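Local atomic coordinates of homocitrate synthase (Sulfolobus acidocaldarius, PDB entry 6KTQ), a protein that catalyses the aldol-type condensation of acetyl-CoA with 2-oxoglutarate to give homocitrate, the first step of lysine biosynthesis through alpha-aminoadipate. Residues T46-F51 with Y297-A301; T133-K138 with E169-R173; T199-P205 with H229-M234; V236-L240 with V268-L273. All blocks are in the same frame, centred on the assembly; numbering follows the deposited sequence.

Interactions 2 and 3 share the active site: both touch the bound 2-oxoglutarate, interaction 2 also reaches coenzyme A and interaction 3 supplies a zinc ligand. Their centres lie about 16 Å apart, and they join directly where Asp-170 N and Thr-199 OG1 stand 2.8 Å apart, a probable hydrogen bond. Interaction 4, centred about 13 Å from interaction 3, packs against it through Pro-205 CG and Ala-237 CB at 3.7 Å, with the Val-239 side chain about 11 Å from zinc. Interaction 1 touches none of the others, its centre being about 22 to 27 Å from theirs. Along the chain it encloses them all, and its Thr-46 side chain is about 10 Å from zinc.

Interaction 1. Residues T46-F51 with Y297-A301; sequences TPGVVF and YSGIA
Ile-300 points its side chain at the 46-51 loop and meets Val-49 and Thr-46 there. From CB, which is directed toward the loop, the chain continues to CG1, placed anti to the carbonyl carbon (chi1 -58°), and CG1 comes within 4.0 Å of Val-49 CG2. An extended second torsion (chi2 -171°) places CD1 against Val-49 and Thr-46. This tip methyl lies 3.6 Å from Val-49 CG2, with the two side chains crossing at about a right angle, and 3.7 Å from Thr-46 CG2, where the two side chains meet tip to tip.

The other branch of Val-49 turns to Ser-298, two residues before Ile-300: its CG1 lies 4.0 Å from Ser-298 CB. Ser-298 OG closes an ST turn at the end of the helix, accepting from Ile-300 N at 3.2 Å with a nearly straight N-H...O angle of 172°, and is also hydrogen-bonded to Val-294 O. Gly-299, with positive phi, is the first residue to leave helical backbone angles. In the other segment a type II turn runs from Thr-46 to Val-49, closed by a hydrogen bond from Val-49 N to Thr-46 O.

Farther along, Phe-51 contributes its ring edge: CD1 is 3.9 Å from Tyr-297 CB, and the peptide carbon of Tyr-297 lies in the ring plane. No hydrogen bond links the segments; the contact is van der Waals packing, of apolar groups on each other and on the backbone of 297-298.

The result ties the loop between strand 31-37 and helix 53-66 to the C-terminal end of helix 287-298. Ile-59 of helix 53-66 touches both Phe-51 and Tyr-297, while Thr-46 OG1 is hydrogen-bonded to Gly-43 O of its own loop and to Gly-258 N of another.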
# COMPACT_ATOMS: atom_id res chain seq x y z
N THR A 46 -28.23 -22.11 1.21
CA THR A 46 -29.21 -21.42 0.39
C THR A 46 -30.60 -22.07 0.56
O THR A 46 -30.72 -23.29 0.43
CB THR A 46 -28.82 -21.51 -1.10
OG1 THR A 46 -27.42 -21.18 -1.29
CG2 THR A 46 -29.70 -20.61 -1.94
N PRO A 47 -31.65 -21.27 0.83
CA PRO A 47 -32.98 -21.82 0.85
C PRO A 47 -33.23 -22.69 -0.37
O PRO A 47 -32.97 -22.29 -1.50
CB PRO A 47 -33.89 -20.57 0.83
CG PRO A 47 -33.07 -19.55 1.52
CD PRO A 47 -31.65 -19.83 1.13
N GLY A 48 -33.74 -23.88 -0.13
CA GLY A 48 -34.15 -24.75 -1.23
C GLY A 48 -33.05 -25.55 -1.88
O GLY A 48 -33.31 -26.34 -2.79
N VAL A 49 -31.82 -25.39 -1.40
CA VAL A 49 -30.67 -26.06 -2.00
C VAL A 49 -30.15 -27.13 -1.04
O VAL A 49 -29.82 -26.85 0.11
CB VAL A 49 -29.52 -25.07 -2.31
CG1 VAL A 49 -28.31 -25.81 -2.82
CG2 VAL A 49 -29.94 -24.07 -3.37
N VAL A 50 -30.07 -28.36 -1.54
CA VAL A 50 -29.36 -29.43 -0.85
C VAL A 50 -28.65 -30.23 -1.92
O VAL A 50 -29.11 -30.28 -3.05
CB VAL A 50 -30.30 -30.34 -0.02
CG1 VAL A 50 -30.75 -29.63 1.25
CG2 VAL A 50 -31.50 -30.81 -0.85
N PHE A 51 -27.52 -30.82 -1.54
CA PHE A 51 -26.75 -31.67 -2.40
C PHE A 51 -26.71 -33.07 -1.83
O PHE A 51 -26.61 -33.22 -0.62
CB PHE A 51 -25.31 -31.18 -2.46
CG PHE A 51 -25.16 -29.78 -2.97
CD1 PHE A 51 -25.74 -29.42 -4.18
CD2 PHE A 51 -24.44 -28.84 -2.27
CE1 PHE A 51 -25.58 -28.15 -4.68
CE2 PHE A 51 -24.28 -27.57 -2.77
CZ PHE A 51 -24.86 -27.22 -3.97
N TYR A 297 -27.15 -29.02 -9.88
CA TYR A 297 -27.40 -29.69 -8.60
C TYR A 297 -28.13 -28.83 -7.58
O TYR A 297 -28.87 -29.36 -6.74
CB TYR A 297 -26.10 -30.24 -8.01
CG TYR A 297 -25.45 -31.31 -8.87
CD1 TYR A 297 -26.21 -32.13 -9.71
CD2 TYR A 297 -24.07 -31.53 -8.81
CE1 TYR A 297 -25.62 -33.14 -10.47
CE2 TYR A 297 -23.48 -32.54 -9.59
CZ TYR A 297 -24.27 -33.33 -10.40
OH TYR A 297 -23.70 -34.32 -11.18
N SER A 298 -27.94 -27.50 -7.66
CA SER A 298 -28.58 -26.58 -6.73
C SER A 298 -30.03 -26.38 -7.12
O SER A 298 -30.87 -26.09 -6.27
CB SER A 298 -27.85 -25.22 -6.71
OG SER A 298 -28.06 -24.51 -7.92
N GLY A 299 -30.30 -26.53 -8.40
CA GLY A 299 -31.63 -26.27 -8.95
C GLY A 299 -32.01 -24.80 -9.05
O GLY A 299 -33.17 -24.50 -9.30
N ILE A 300 -31.07 -23.87 -8.83
CA ILE A 300 -31.36 -22.43 -8.97
C ILE A 300 -30.70 -21.96 -10.26
O ILE A 300 -29.47 -22.06 -10.41
CB ILE A 300 -30.84 -21.63 -7.79
CG1 ILE A 300 -31.46 -22.14 -6.49
CG2 ILE A 300 -31.15 -20.12 -7.94
CD1 ILE A 300 -31.15 -21.25 -5.32
N ALA A 301 -31.51 -21.48 -11.19
CA ALA A 301 -30.99 -21.01 -12.47
C ALA A 301 -30.29 -19.68 -12.30
O ALA A 301 -30.74 -18.85 -11.54
CB ALA A 301 -32.11 -20.85 -13.47

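Interaction 2. Residues T133-K138 with E169-R173; sequences THLKAK and EDATR. With COA (coenzyme A), chain E; AKG (2-oxoglutaric acid), chain D.
Glu-169 OE2 meets Lys-138 NZ at 2.6 Å in a salt bridge. The ammonium approaches from above the carboxylate plane, 61° out of it. Glu-169 CG is anti to its own N (chi1 180°) and the chain stays extended, which carries the carboxylate to Lys-138; CG itself lies 3.1 Å from O2 of 2-oxoglutarate. With an alanine in place of Glu-169, the Lys-138 ammonium would probably lose its carboxylate mate and a gap would open beside the 2-oxoglutarate.

Asp-170 follows, its CB seated over one face of the His-134 ring in a CH-pi contact, 3.8 Å from the centroid. Its OD2 lies 3.3 Å from His-134 ND1, at too poor an angle for a hydrogen bond. Instead OD2 accepts from water 1 at 2.9 Å, and that water reaches Thr-133 OG1 at 2.8 Å; Ser-131 OG is a further partner of OD2.

Arg-173 then grips Asp-170 side-on: NE meets the syn lone pair of OD1 at 2.8 Å, nearly in the guanidinium plane, while NH1 reaches OD2.

Only Lys-138 and Glu-169 pair charges across the contact; Asp-170, its charge matched by Arg-173 within its own segment, meets helix 132-138 through CH-pi packing and water 1.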
# COMPACT_ATOMS: atom_id res chain seq x y z
N THR A 133 -24.74 -7.93 19.50
CA THR A 133 -26.01 -8.63 19.30
C THR A 133 -25.78 -10.14 19.31
O THR A 133 -26.56 -10.87 19.89
CB THR A 133 -26.80 -8.24 18.01
OG1 THR A 133 -26.10 -8.69 16.83
CG2 THR A 133 -27.05 -6.74 17.94
N HIS A 134 -24.72 -10.63 18.68
CA HIS A 134 -24.50 -12.08 18.68
C HIS A 134 -24.17 -12.59 20.08
O HIS A 134 -24.70 -13.62 20.50
CB HIS A 134 -23.38 -12.49 17.74
CG HIS A 134 -23.82 -12.62 16.31
ND1 HIS A 134 -24.60 -11.67 15.68
CD2 HIS A 134 -23.58 -13.57 15.39
CE1 HIS A 134 -24.83 -12.04 14.44
NE2 HIS A 134 -24.23 -13.19 14.23
N LEU A 135 -23.30 -11.90 20.80
CA LEU A 135 -22.94 -12.32 22.17
C LEU A 135 -24.16 -12.38 23.07
O LEU A 135 -24.34 -13.33 23.83
CB LEU A 135 -21.89 -11.39 22.78
CG LEU A 135 -20.51 -11.42 22.15
CD1 LEU A 135 -19.71 -10.22 22.62
CD2 LEU A 135 -19.79 -12.72 22.46
N LYS A 136 -25.00 -11.35 23.00
CA LYS A 136 -26.19 -11.30 23.83
C LYS A 136 -27.29 -12.25 23.33
O LYS A 136 -27.70 -13.17 24.04
CB LYS A 136 -26.73 -9.87 23.88
CG LYS A 136 -28.01 -9.75 24.70
CD LYS A 136 -28.52 -8.32 24.79
CE LYS A 136 -29.86 -8.28 25.51
NZ LYS A 136 -30.49 -6.93 25.41
N ALA A 137 -27.75 -12.01 22.11
CA ALA A 137 -28.94 -12.67 21.58
C ALA A 137 -28.72 -14.09 21.14
O ALA A 137 -29.63 -14.91 21.20
CB ALA A 137 -29.52 -11.86 20.42
N LYS A 138 -27.53 -14.41 20.66
CA LYS A 138 -27.29 -15.70 20.08
C LYS A 138 -26.58 -16.66 21.03
O LYS A 138 -26.95 -17.83 21.15
CB LYS A 138 -26.48 -15.50 18.82
CG LYS A 138 -26.45 -16.69 17.90
CD LYS A 138 -25.71 -16.32 16.63
CE LYS A 138 -24.57 -17.29 16.38
NZ LYS A 138 -23.34 -16.58 15.97
N GLU A 169 -17.55 -14.15 13.42
CA GLU A 169 -18.84 -13.93 12.82
C GLU A 169 -19.39 -12.59 13.26
O GLU A 169 -19.24 -12.19 14.43
CB GLU A 169 -19.77 -15.10 13.19
CG GLU A 169 -21.16 -15.02 12.64
CD GLU A 169 -21.97 -16.29 12.91
OE1 GLU A 169 -22.88 -16.58 12.09
OE2 GLU A 169 -21.74 -16.97 13.95
N ASP A 170 -20.01 -11.89 12.31
CA ASP A 170 -20.49 -10.51 12.48
C ASP A 170 -19.38 -9.55 12.95
O ASP A 170 -19.64 -8.56 13.65
CB ASP A 170 -21.66 -10.47 13.44
CG ASP A 170 -22.58 -9.30 13.21
OD1 ASP A 170 -22.57 -8.68 12.13
OD2 ASP A 170 -23.35 -8.99 14.13
N ALA A 171 -18.17 -9.85 12.53
CA ALA A 171 -17.01 -9.00 12.82
C ALA A 171 -17.21 -7.59 12.33
O ALA A 171 -16.73 -6.64 12.96
CB ALA A 171 -15.78 -9.57 12.17
N THR A 172 -17.93 -7.42 11.23
CA THR A 172 -18.06 -6.11 10.63
C THR A 172 -19.05 -5.22 11.36
O THR A 172 -19.14 -4.06 11.04
CB THR A 172 -18.41 -6.21 9.13
OG1 THR A 172 -19.67 -6.87 8.97
CG2 THR A 172 -17.32 -7.03 8.41
N ARG A 173 -19.78 -5.73 12.36
CA ARG A 173 -20.58 -4.89 13.24
C ARG A 173 -20.13 -4.99 14.71
O ARG A 173 -20.80 -4.49 15.60
CB ARG A 173 -22.06 -5.22 13.10
CG ARG A 173 -22.62 -4.98 11.69
CD ARG A 173 -24.12 -5.20 11.64
NE ARG A 173 -24.47 -6.58 11.99
CZ ARG A 173 -25.69 -7.05 12.13
NH1 ARG A 173 -25.87 -8.33 12.48
NH2 ARG A 173 -26.74 -6.29 11.91
N1A COA E . -20.42 -22.14 19.18
C2A COA E . -21.11 -22.79 20.16
N3A COA E . -22.48 -22.83 20.20
C4A COA E . -23.23 -22.19 19.28
C5A COA E . -22.55 -21.48 18.20
C6A COA E . -21.07 -21.47 18.21
N6A COA E . -20.42 -20.81 17.23
N7A COA E . -23.52 -20.96 17.42
C8A COA E . -24.72 -21.30 17.96
N9A COA E . -24.53 -22.03 19.07
C1B COA E . -25.56 -22.68 19.89
C2B COA E . -26.66 -21.80 20.41
O2B COA E . -26.30 -21.07 21.56
C3B COA E . -27.70 -22.86 20.69
O3B COA E . -27.41 -23.67 21.80
P3B COA E . -28.60 -24.15 22.76
O7A COA E . -27.84 -24.38 24.02
O8A COA E . -29.11 -25.39 22.05
O9A COA E . -29.58 -23.03 22.80
C4B COA E . -27.63 -23.74 19.47
O4B COA E . -26.24 -23.65 19.05
C5B COA E . -28.74 -23.12 18.65
O5B COA E . -29.12 -23.81 17.53
P1A COA E . -30.16 -25.02 17.31
O1A COA E . -29.95 -24.96 15.85
O2A COA E . -31.53 -24.85 17.90
O3A COA E . -29.35 -26.21 18.05
P2A COA E . -29.38 -27.76 17.71
O4A COA E . -30.81 -28.22 17.61
O5A COA E . -28.40 -28.42 18.65
O6A COA E . -28.69 -27.89 16.28
CBP COA E . -26.94 -27.69 14.63
CCP COA E . -27.34 -27.44 16.09
CDP COA E . -25.51 -27.20 14.36
CEP COA E . -26.99 -29.20 14.36
CAP COA E . -27.97 -26.99 13.75
OAP COA E . -28.18 -25.62 14.12
C9P COA E . -27.58 -27.04 12.31
O9P COA E . -27.61 -28.10 11.73
N8P COA E . -27.20 -25.87 11.78
C7P COA E . -26.78 -25.71 10.40
C6P COA E . -25.33 -25.20 10.33
C5P COA E . -25.25 -23.79 10.88
O5P COA E . -26.17 -23.36 11.60
N4P COA E . -24.16 -23.08 10.56
C3P COA E . -23.97 -21.74 11.13
C2P COA E . -22.87 -20.93 10.47
S1P COA E . -22.69 -19.44 11.50
C1 AKG D . -20.87 -15.94 8.41
O1 AKG D . -21.33 -15.17 7.54
O2 AKG D . -20.76 -15.55 9.59
C2 AKG D . -20.47 -17.30 8.01
O5 AKG D . -21.17 -17.95 7.22
C3 AKG D . -19.17 -17.89 8.54
C4 AKG D . -18.07 -17.47 7.55
C5 AKG D . -16.69 -18.08 7.75
O3 AKG D . -15.71 -17.38 7.37
O4 AKG D . -16.57 -19.23 8.29
O HOH W 1 -24.75 -6.75 15.35

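Interaction 3. Residues T199-P205 with H229-M234. With AKG (2-oxoglutaric acid), chain D.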
# COMPACT_ATOMS: atom_id res chain seq x y z
N THR A 199 -21.03 -10.84 7.82
CA THR A 199 -22.19 -11.71 7.93
C THR A 199 -23.46 -11.15 7.30
O THR A 199 -24.21 -11.91 6.67
CB THR A 199 -22.42 -12.00 9.43
OG1 THR A 199 -21.22 -12.58 9.94
CG2 THR A 199 -23.60 -12.95 9.65
N VAL A 200 -23.68 -9.83 7.41
CA VAL A 200 -24.90 -9.22 6.86
C VAL A 200 -24.61 -8.26 5.71
O VAL A 200 -25.48 -7.49 5.32
CB VAL A 200 -25.76 -8.56 7.95
CG1 VAL A 200 -26.23 -9.60 8.95
CG2 VAL A 200 -25.04 -7.41 8.67
N GLY A 201 -23.38 -8.28 5.20
CA GLY A 201 -23.05 -7.61 3.94
C GLY A 201 -23.03 -6.09 4.03
O GLY A 201 -23.38 -5.41 3.06
N VAL A 202 -22.58 -5.56 5.16
CA VAL A 202 -22.65 -4.11 5.44
C VAL A 202 -21.30 -3.40 5.33
O VAL A 202 -21.21 -2.20 5.60
CB VAL A 202 -23.25 -3.84 6.83
CG1 VAL A 202 -24.73 -4.20 6.84
CG2 VAL A 202 -22.47 -4.54 7.94
N LEU A 203 -20.27 -4.10 4.91
CA LEU A 203 -18.98 -3.45 4.68
C LEU A 203 -19.08 -2.47 3.52
O LEU A 203 -19.74 -2.76 2.51
CB LEU A 203 -17.94 -4.50 4.33
CG LEU A 203 -16.71 -4.79 5.18
CD1 LEU A 203 -16.60 -4.14 6.56
CD2 LEU A 203 -16.37 -6.26 5.14
N TYR A 204 -18.42 -1.31 3.65
CA TYR A 204 -18.24 -0.38 2.54
C TYR A 204 -16.82 -0.58 2.02
O TYR A 204 -15.87 -0.54 2.80
CB TYR A 204 -18.47 1.07 2.98
CG TYR A 204 -18.51 1.99 1.79
CD1 TYR A 204 -19.66 2.13 1.03
CD2 TYR A 204 -17.36 2.69 1.39
CE1 TYR A 204 -19.69 2.92 -0.11
CE2 TYR A 204 -17.37 3.49 0.26
CZ TYR A 204 -18.55 3.62 -0.48
OH TYR A 204 -18.60 4.43 -1.61
N PRO A 205 -16.65 -0.79 0.71
CA PRO A 205 -15.36 -1.20 0.15
C PRO A 205 -14.12 -0.41 0.61
O PRO A 205 -13.12 -1.02 0.97
CB PRO A 205 -15.57 -1.04 -1.35
CG PRO A 205 -17.01 -1.46 -1.51
CD PRO A 205 -17.70 -0.81 -0.33
N HIS A 229 -20.96 -11.33 2.42
CA HIS A 229 -22.30 -11.44 1.94
C HIS A 229 -22.73 -10.27 1.09
O HIS A 229 -22.20 -9.14 1.20
CB HIS A 229 -23.26 -11.61 3.11
CG HIS A 229 -23.30 -12.99 3.62
ND1 HIS A 229 -24.25 -13.90 3.21
CD2 HIS A 229 -22.45 -13.66 4.44
CE1 HIS A 229 -24.00 -15.06 3.78
NE2 HIS A 229 -22.91 -14.95 4.52
N ASN A 230 -23.70 -10.55 0.21
CA ASN A 230 -24.10 -9.61 -0.83
C ASN A 230 -25.38 -8.85 -0.55
O ASN A 230 -26.02 -8.38 -1.48
CB ASN A 230 -24.24 -10.38 -2.15
CG ASN A 230 -24.06 -9.49 -3.36
OD1 ASN A 230 -23.22 -8.58 -3.35
ND2 ASN A 230 -24.84 -9.74 -4.40
N ASP A 231 -25.77 -8.67 0.72
CA ASP A 231 -27.06 -8.05 1.03
C ASP A 231 -27.25 -6.67 0.45
O ASP A 231 -28.39 -6.29 0.14
CB ASP A 231 -27.31 -7.99 2.54
CG ASP A 231 -27.26 -9.37 3.18
OD1 ASP A 231 -26.19 -10.01 3.08
OD2 ASP A 231 -28.29 -9.79 3.76
N LEU A 232 -26.16 -5.91 0.33
CA LEU A 232 -26.23 -4.60 -0.29
C LEU A 232 -25.53 -4.55 -1.65
O LEU A 232 -25.19 -3.48 -2.14
CB LEU A 232 -25.65 -3.56 0.66
CG LEU A 232 -26.56 -3.29 1.87
CD1 LEU A 232 -25.81 -2.49 2.91
CD2 LEU A 232 -27.87 -2.60 1.48
N GLY A 233 -25.31 -5.72 -2.25
CA GLY A 233 -24.80 -5.80 -3.60
C GLY A 233 -23.32 -5.48 -3.74
O GLY A 233 -22.88 -5.18 -4.83
N MET A 234 -22.55 -5.57 -2.65
CA MET A 234 -21.18 -5.15 -2.70
C MET A 234 -20.18 -6.20 -2.31
O MET A 234 -19.03 -5.87 -2.08
CB MET A 234 -21.02 -3.87 -1.91
CG MET A 234 -21.71 -2.73 -2.65
SD MET A 234 -21.16 -1.11 -2.21
CE MET A 234 -21.88 -0.88 -0.58
C1 AKG D . -20.87 -15.94 8.41
O1 AKG D . -21.33 -15.17 7.54
O2 AKG D . -20.76 -15.55 9.59
C2 AKG D . -20.47 -17.30 8.01
O5 AKG D . -21.17 -17.95 7.22
C3 AKG D . -19.17 -17.89 8.54
C4 AKG D . -18.07 -17.47 7.55
C5 AKG D . -16.69 -18.08 7.75
O3 AKG D . -15.71 -17.38 7.37
O4 AKG D . -16.57 -19.23 8.29
O HOH W 2 -23.11 -6.35 0.35
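Gly-201 and His-229 meet backbone to backbone, with CA of Gly-201 3.3 Å from O of His-229; a beta carbon on this glycine would clash with that oxygen. No direct hydrogen bond joins the two segments, and their polar link is one water. Water 2 donates to Gly-201 O at 2.9 Å and to His-229 O at 3.1 Å, and accepts from the backbone N of Leu-232 and of Met-234, so four bonds grip it.

The ring contact is made by His-229, over one face of which Thr-199 O stands, 3.2 Å above the plane and toward the rim. That carbonyl is also hydrogen-bonded to Arg-260, whose NE forms a salt bridge with Asp-231 OD2.

Apolar packing lies at the far end. Met-234 SD lies 3.9 Å from Pro-205 CD, and the bend at chi3 (-73°) turns CE toward Tyr-204 CD1 at 4.1 Å.

Ligand contacts complete the set. Thr-199 OG1 donates to O2 of 2-oxoglutarate at 3.0 Å and also accepts from Asp-170 N, while NE2 of His-229 binds zinc. A leucine in place of His-229 would probably leave the zinc with one protein ligand fewer and take the imidazole face away from Thr-199 O.

Both segments are loops following adjacent parallel strands, 193-198 and 223-228, an arrangement characteristic of TIM-barrel active sites. Here His-227 and His-229, an HxH motif, bind the metal together with Glu-42.

Interaction 4. Residues V236-L240 with V268-L273; sequences VANVL and VVAAAL
Leu-240 and Val-236, one turn apart on the first helix, form a ridge that enters the groove between two ridges of the second, Val-268 with Ala-272 and Val-269 with Leu-273. The short helix segments are 10.1 Å apart at closest approach and cross at -51°, in keeping with ridges-into-grooves packing of i to i+4 rows.

The forked end of Leu-240 straddles the hollow. CD1 drops onto the small Ala-272, 3.7 Å from its CB, while CD2 lies 3.7 Å from Leu-273 CD2, the two leucines sliding past each other in opposite directions. In Leu-240 a chi2 of -144°, away from a staggered value, turns CD1 to Ala-272 and CD2 to Leu-273. At the other end of the ridge, Val-236 places CG2 3.8 Å from Val-268 CG1 and turns CG1 toward the Ala-272 methyl at 4.2 Å.

On the side nearer the barrel strands, Val-239 fits against Val-269. Chi1 of -53° puts CG2 between the backbone N and carbonyl carbon, and that methyl meets Val-269 CG2 at 3.8 Å.

The pair packs against the barrel wall: Ile-250 of strand 249-252 touches Val-239, Val-269 and Leu-273, and Val-239 also meets Ile-226 and Ala-228 of strand 223-228. Pro-307 lies against Val-268.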
# COMPACT_ATOMS: atom_id res chain seq x y z
N VAL A 236 -18.52 -8.46 -4.13
CA VAL A 236 -17.34 -8.51 -5.00
C VAL A 236 -16.38 -7.35 -4.71
O VAL A 236 -15.17 -7.52 -4.60
CB VAL A 236 -17.71 -8.49 -6.50
CG1 VAL A 236 -16.45 -8.40 -7.37
CG2 VAL A 236 -18.51 -9.75 -6.85
N ALA A 237 -16.94 -6.17 -4.59
CA ALA A 237 -16.12 -4.99 -4.35
C ALA A 237 -15.43 -5.10 -2.99
O ALA A 237 -14.31 -4.66 -2.83
CB ALA A 237 -16.99 -3.76 -4.41
N ASN A 238 -16.12 -5.69 -2.01
CA ASN A 238 -15.54 -5.86 -0.70
C ASN A 238 -14.40 -6.88 -0.67
O ASN A 238 -13.34 -6.66 -0.01
CB ASN A 238 -16.62 -6.20 0.34
CG ASN A 238 -17.43 -5.01 0.76
OD1 ASN A 238 -18.65 -5.10 0.97
ND2 ASN A 238 -16.75 -3.90 0.99
N VAL A 239 -14.54 -7.97 -1.41
CA VAL A 239 -13.45 -8.94 -1.41
C VAL A 239 -12.20 -8.41 -2.12
O VAL A 239 -11.06 -8.70 -1.66
CB VAL A 239 -13.86 -10.36 -1.90
CG1 VAL A 239 -15.08 -10.86 -1.14
CG2 VAL A 239 -14.09 -10.42 -3.39
N LEU A 240 -12.38 -7.63 -3.20
CA LEU A 240 -11.23 -7.06 -3.88
C LEU A 240 -10.58 -6.04 -2.93
O LEU A 240 -9.38 -6.01 -2.79
CB LEU A 240 -11.57 -6.40 -5.20
CG LEU A 240 -12.15 -7.18 -6.40
CD1 LEU A 240 -11.60 -6.63 -7.73
CD2 LEU A 240 -11.95 -8.68 -6.34
N VAL A 268 -17.40 -14.11 -10.81
CA VAL A 268 -17.27 -12.67 -10.89
C VAL A 268 -15.98 -12.23 -10.20
O VAL A 268 -15.22 -11.45 -10.75
CB VAL A 268 -18.48 -11.93 -10.30
CG1 VAL A 268 -18.41 -10.44 -10.60
CG2 VAL A 268 -19.78 -12.49 -10.87
N VAL A 269 -15.73 -12.78 -9.01
CA VAL A 269 -14.49 -12.51 -8.27
C VAL A 269 -13.26 -12.84 -9.11
O VAL A 269 -12.30 -12.05 -9.19
CB VAL A 269 -14.48 -13.28 -6.93
CG1 VAL A 269 -13.11 -13.21 -6.29
CG2 VAL A 269 -15.52 -12.70 -6.01
N ALA A 270 -13.27 -14.00 -9.75
CA ALA A 270 -12.14 -14.44 -10.54
C ALA A 270 -11.87 -13.49 -11.72
O ALA A 270 -10.73 -13.11 -11.99
CB ALA A 270 -12.38 -15.86 -11.05
N ALA A 271 -12.94 -13.08 -12.40
CA ALA A 271 -12.84 -12.15 -13.48
C ALA A 271 -12.36 -10.78 -13.01
O ALA A 271 -11.54 -10.17 -13.68
CB ALA A 271 -14.19 -11.99 -14.16
N ALA A 272 -12.88 -10.30 -11.88
CA ALA A 272 -12.52 -8.97 -11.39
C ALA A 272 -11.04 -8.96 -10.93
O ALA A 272 -10.31 -7.98 -11.17
CB ALA A 272 -13.46 -8.51 -10.29
N LEU A 273 -10.58 -10.05 -10.33
CA LEU A 273 -9.17 -10.20 -9.99
C LEU A 273 -8.28 -10.23 -11.25
O LEU A 273 -7.22 -9.61 -11.26
CB LEU A 273 -8.90 -11.40 -9.13
CG LEU A 273 -9.43 -11.32 -7.71
CD1 LEU A 273 -9.26 -12.69 -7.06
CD2 LEU A 273 -8.70 -10.26 -6.91